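PDB 2JKS: bradyzoite surface antigen BSR4, which is a surface antigen of the bradyzoite stage of Toxoplasma gondii, built from two SRS domains and probably displayed to host cells and the immune system. Local coordinates for residues A163-V174 with S182-M191. Sequence-based numbering, arbitrary orientation.
Sequences ARASSLAENNVV and SNPNPVEVEM. With ZN (zinc ion), chain B.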
loop_
_atom_site.group_PDB
_atom_site.type_symbol
_atom_site.label_atom_id
_atom_site.label_comp_id
_atom_site.label_asym_id
_atom_site.label_seq_id
_atom_site.Cartn_x
_atom_site.Cartn_y
_atom_site.Cartn_z
ATOM N N ALA A 163 -1.261 3.988 -0.786
ATOM C CA ALA A 163 -1.479 2.987 0.251
ATOM C C ALA A 163 -2.917 3.031 0.789
ATOM O O ALA A 163 -3.523 4.097 0.875
ATOM C CB ALA A 163 -0.496 3.271 1.426
ATOM N N ARG A 164 -3.450 1.889 1.176
ATOM C CA ARG A 164 -4.703 1.857 1.930
ATOM C C ARG A 164 -4.556 2.673 3.218
ATOM O O ARG A 164 -3.426 2.882 3.720
ATOM C CB ARG A 164 -5.070 0.426 2.311
ATOM C CG ARG A 164 -4.119 -0.220 3.325
ATOM C CD ARG A 164 -3.930 -1.667 2.926
ATOM N NE ARG A 164 -4.943 -2.552 3.451
ATOM C CZ ARG A 164 -5.356 -3.650 2.805
ATOM N NH1 ARG A 164 -4.881 -3.949 1.594
ATOM N NH2 ARG A 164 -6.268 -4.439 3.356
ATOM N N ALA A 165 -5.697 3.046 3.782
ATOM C CA ALA A 165 -5.720 3.777 5.046
ATOM C C ALA A 165 -5.534 2.738 6.135
ATOM O O ALA A 165 -6.025 1.625 6.008
ATOM C CB ALA A 165 -7.096 4.519 5.256
ATOM N N SER A 166 -4.902 3.118 7.233
ATOM C CA SER A 166 -4.937 2.247 8.427
ATOM C C SER A 166 -6.408 2.167 8.897
ATOM O O SER A 166 -7.112 3.173 8.874
ATOM C CB SER A 166 -4.068 2.850 9.514
ATOM O OG SER A 166 -2.698 2.906 9.067
ATOM N N SER A 167 -6.863 0.997 9.309
ATOM C CA SER A 167 -8.290 0.812 9.590
ATOM C C SER A 167 -8.573 -0.239 10.656
ATOM O O SER A 167 -7.762 -1.106 10.899
ATOM C CB SER A 167 -9.048 0.390 8.302
ATOM O OG SER A 167 -8.575 -0.865 7.854
ATOM N N LEU A 168 -9.778 -0.164 11.220
ATOM C CA LEU A 168 -10.262 -1.043 12.265
ATOM C C LEU A 168 -11.358 -1.892 11.684
ATOM O O LEU A 168 -12.291 -1.363 11.061
ATOM C CB LEU A 168 -10.864 -0.200 13.408
ATOM C CG LEU A 168 -11.490 -0.913 14.621
ATOM C CD1 LEU A 168 -10.533 -1.911 15.351
ATOM C CD2 LEU A 168 -12.171 0.069 15.618
ATOM N N ALA A 169 -11.266 -3.198 11.858
ATOM C CA ALA A 169 -12.370 -4.045 11.370
ATOM C C ALA A 169 -13.047 -4.690 12.544
ATOM O O ALA A 169 -12.666 -4.457 13.698
ATOM C CB ALA A 169 -11.861 -5.070 10.378
ATOM N N GLU A 170 -14.111 -5.449 12.290
ATOM C CA GLU A 170 -14.786 -6.185 13.372
ATOM C C GLU A 170 -13.886 -7.101 14.156
ATOM O O GLU A 170 -12.849 -7.650 13.649
ATOM C CB GLU A 170 -16.007 -6.972 12.852
ATOM C CG GLU A 170 -17.169 -6.063 12.427
ATOM C CD GLU A 170 -17.766 -5.243 13.604
ATOM O OE1 GLU A 170 -17.846 -5.781 14.743
ATOM O OE2 GLU A 170 -18.157 -4.064 13.386
ATOM N N ASN A 171 -14.262 -7.250 15.420
ATOM C CA ASN A 171 -13.525 -8.068 16.337
ATOM C C ASN A 171 -12.210 -7.366 16.621
ATOM O O ASN A 171 -11.242 -8.005 17.043
ATOM C CB ASN A 171 -13.289 -9.479 15.763
ATOM C CG ASN A 171 -14.580 -10.247 15.553
ATOM O OD1 ASN A 171 -15.448 -10.272 16.433
ATOM N ND2 ASN A 171 -14.726 -10.871 14.377
ATOM N N ASN A 172 -12.203 -6.033 16.452
ATOM C CA ASN A 172 -11.106 -5.184 16.947
ATOM C C ASN A 172 -9.744 -5.569 16.345
ATOM O O ASN A 172 -8.684 -5.614 17.028
ATOM C CB ASN A 172 -11.048 -5.245 18.477
ATOM C CG ASN A 172 -11.841 -4.155 19.156
ATOM O OD1 ASN A 172 -12.455 -3.275 18.515
ATOM N ND2 ASN A 172 -11.809 -4.179 20.479
ATOM N N VAL A 173 -9.788 -5.808 15.038
ATOM C CA VAL A 173 -8.595 -6.117 14.258
ATOM C C VAL A 173 -8.129 -4.873 13.501
ATOM O O VAL A 173 -8.888 -4.298 12.686
ATOM C CB VAL A 173 -8.846 -7.308 13.296
ATOM C CG1 VAL A 173 -7.613 -7.599 12.423
ATOM C CG2 VAL A 173 -9.259 -8.572 14.096
ATOM N N VAL A 174 -6.930 -4.405 13.841
ATOM C CA VAL A 174 -6.378 -3.219 13.218
ATOM C C VAL A 174 -5.384 -3.620 12.132
ATOM O O VAL A 174 -4.486 -4.473 12.359
ATOM C CB VAL A 174 -5.707 -2.265 14.228
ATOM C CG1 VAL A 174 -5.115 -1.071 13.489
ATOM C CG2 VAL A 174 -6.728 -1.864 15.262
ATOM N N SER A 182 -2.103 7.475 4.791
ATOM C CA SER A 182 -2.646 6.322 5.516
ATOM C C SER A 182 -3.051 6.636 6.931
ATOM O O SER A 182 -3.887 5.918 7.514
ATOM C CB SER A 182 -1.616 5.213 5.572
ATOM O OG SER A 182 -1.431 4.571 4.341
ATOM N N ASN A 183 -2.464 7.688 7.519
ATOM C CA ASN A 183 -2.646 7.941 8.968
ATOM C C ASN A 183 -3.019 9.377 9.332
ATOM O O ASN A 183 -2.282 10.044 10.049
ATOM C CB ASN A 183 -1.395 7.475 9.716
ATOM C CG ASN A 183 -1.135 5.980 9.520
ATOM O OD1 ASN A 183 -0.163 5.591 8.857
ATOM N ND2 ASN A 183 -1.999 5.140 10.082
ATOM N N PRO A 184 -4.178 9.860 8.838
ATOM C CA PRO A 184 -4.585 11.220 9.151
ATOM C C PRO A 184 -4.809 11.446 10.648
ATOM O O PRO A 184 -4.659 12.560 11.109
ATOM C CB PRO A 184 -5.912 11.362 8.398
ATOM C CG PRO A 184 -6.365 9.981 8.151
ATOM C CD PRO A 184 -5.150 9.186 7.956
ATOM N N ASN A 185 -5.203 10.380 11.367
ATOM C CA ASN A 185 -5.598 10.420 12.780
ATOM C C ASN A 185 -5.270 9.051 13.362
ATOM O O ASN A 185 -5.144 8.068 12.624
ATOM C CB ASN A 185 -7.132 10.565 12.938
ATOM C CG ASN A 185 -7.653 11.790 12.310
ATOM O OD1 ASN A 185 -7.175 12.893 12.590
ATOM N ND2 ASN A 185 -8.636 11.630 11.427
ATOM N N PRO A 186 -5.177 8.978 14.696
ATOM C CA PRO A 186 -5.086 7.668 15.328
ATOM C C PRO A 186 -6.309 6.799 15.007
ATOM O O PRO A 186 -7.421 7.314 14.820
ATOM C CB PRO A 186 -5.039 7.996 16.839
ATOM C CG PRO A 186 -4.416 9.382 16.854
ATOM C CD PRO A 186 -5.065 10.085 15.669
ATOM N N VAL A 187 -6.100 5.497 14.939
ATOM C CA VAL A 187 -7.193 4.544 14.859
ATOM C C VAL A 187 -7.701 4.360 16.302
ATOM O O VAL A 187 -6.962 3.857 17.149
ATOM C CB VAL A 187 -6.688 3.152 14.248
ATOM C CG1 VAL A 187 -7.846 2.113 14.193
ATOM C CG2 VAL A 187 -6.089 3.366 12.815
ATOM N N GLU A 188 -8.954 4.740 16.569
ATOM C CA GLU A 188 -9.549 4.574 17.892
ATOM C C GLU A 188 -10.290 3.253 18.045
ATOM O O GLU A 188 -11.078 2.843 17.154
ATOM C CB GLU A 188 -10.504 5.743 18.174
ATOM C CG GLU A 188 -9.742 7.034 18.295
ATOM C CD GLU A 188 -10.470 8.024 19.128
ATOM O OE1 GLU A 188 -10.432 7.903 20.399
ATOM O OE2 GLU A 188 -11.049 8.935 18.498
ATOM N N VAL A 189 -9.974 2.563 19.139
ATOM C CA VAL A 189 -10.438 1.228 19.422
ATOM C C VAL A 189 -10.982 1.196 20.846
ATOM O O VAL A 189 -10.382 1.752 21.782
ATOM C CB VAL A 189 -9.279 0.166 19.339
ATOM C CG1 VAL A 189 -9.844 -1.224 19.680
ATOM C CG2 VAL A 189 -8.598 0.165 17.947
ATOM N N GLU A 190 -12.158 0.602 21.022
ATOM C CA GLU A 190 -12.676 0.416 22.376
ATOM C C GLU A 190 -12.456 -1.006 22.823
ATOM O O GLU A 190 -12.679 -1.953 22.041
ATOM C CB GLU A 190 -14.188 0.631 22.406
ATOM C CG GLU A 190 -14.783 0.030 23.747
ATOM C CD GLU A 190 -16.242 -0.332 23.613
ATOM O OE1 GLU A 190 -16.990 0.607 23.256
ATOM O OE2 GLU A 190 -16.597 -1.532 23.812
ATOM N N MET A 191 -12.057 -1.181 24.089
ATOM C CA MET A 191 -12.094 -2.516 24.679
ATOM C C MET A 191 -13.006 -2.446 25.895
ATOM O O MET A 191 -13.136 -1.411 26.565
ATOM C CB MET A 191 -10.703 -3.032 25.075
ATOM C CG MET A 191 -9.669 -3.116 23.899
ATOM S SD MET A 191 -8.031 -3.674 24.438
ATOM C CE MET A 191 -8.312 -5.411 24.794
HETATM ZN ZN ZN B . -18.984 0.533 23.365
HETATM O O HOH W 1 -13.498 -0.848 18.941
#
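Asn-172 ND2 donates twice, to the backbone O of Glu-190 and to Thr-197 O. The bond to Glu-190 O, 2.9 Å long, is nearly straight (N-H...O 163°), with the acceptor close to the amide plane. Asn-172 OD1 receives a bond from a water 2.7 Å away, and that water in turn accepts from Glu-190 N. Asparagine suits this buried place because one flat group can meet a peptide C=O directly and the peptide N-H of the same residue through a water, while Val-189 CG1 packs against the amide.

Beside this polar end the facing strands meet through aliphatic branches. Val-189 CG2 lies 3.8 Å from Leu-168 CD1 and also touches Val-174 CG2; with CG1 anti to the backbone N (chi1 179°), one methyl is given to the amide and the other to these apolar neighbours. Val-187 splits likewise, CG1 against Leu-168 CB and CG2 against Ser-166 CB. Valine's beta-branching suits an extended strand and offers two methyls.

At the other end loops join the two segments. Ser-182 OG donates to Arg-164 O at 2.7 Å, and Ser-182 O accepts from Ser-166 N at 3.0 Å. Serine is small enough to sit where Ala-165 CA and Ser-182 CA come within 4.0 Å. The Ser-166 hydroxyl is bonded to Ala-177 N.

Glu-190 OE1 binds a zinc ion at 2.0 Å and is hydrogen-bonded to Lys-308 NZ. His-311 and His-313, evidently of an expression tag, complete the site, which may not be native. Asn-172 and Val-173 together stand opposite the single residue Ala-169, a G1 beta bulge; asparagine tolerates the positive phi of Asn-172 well. With strand 187-191 in a different sheet, running 27° from strand 167-169, the arrangement is that of two sheets packed face to face, the beta sandwich of an SRS domain.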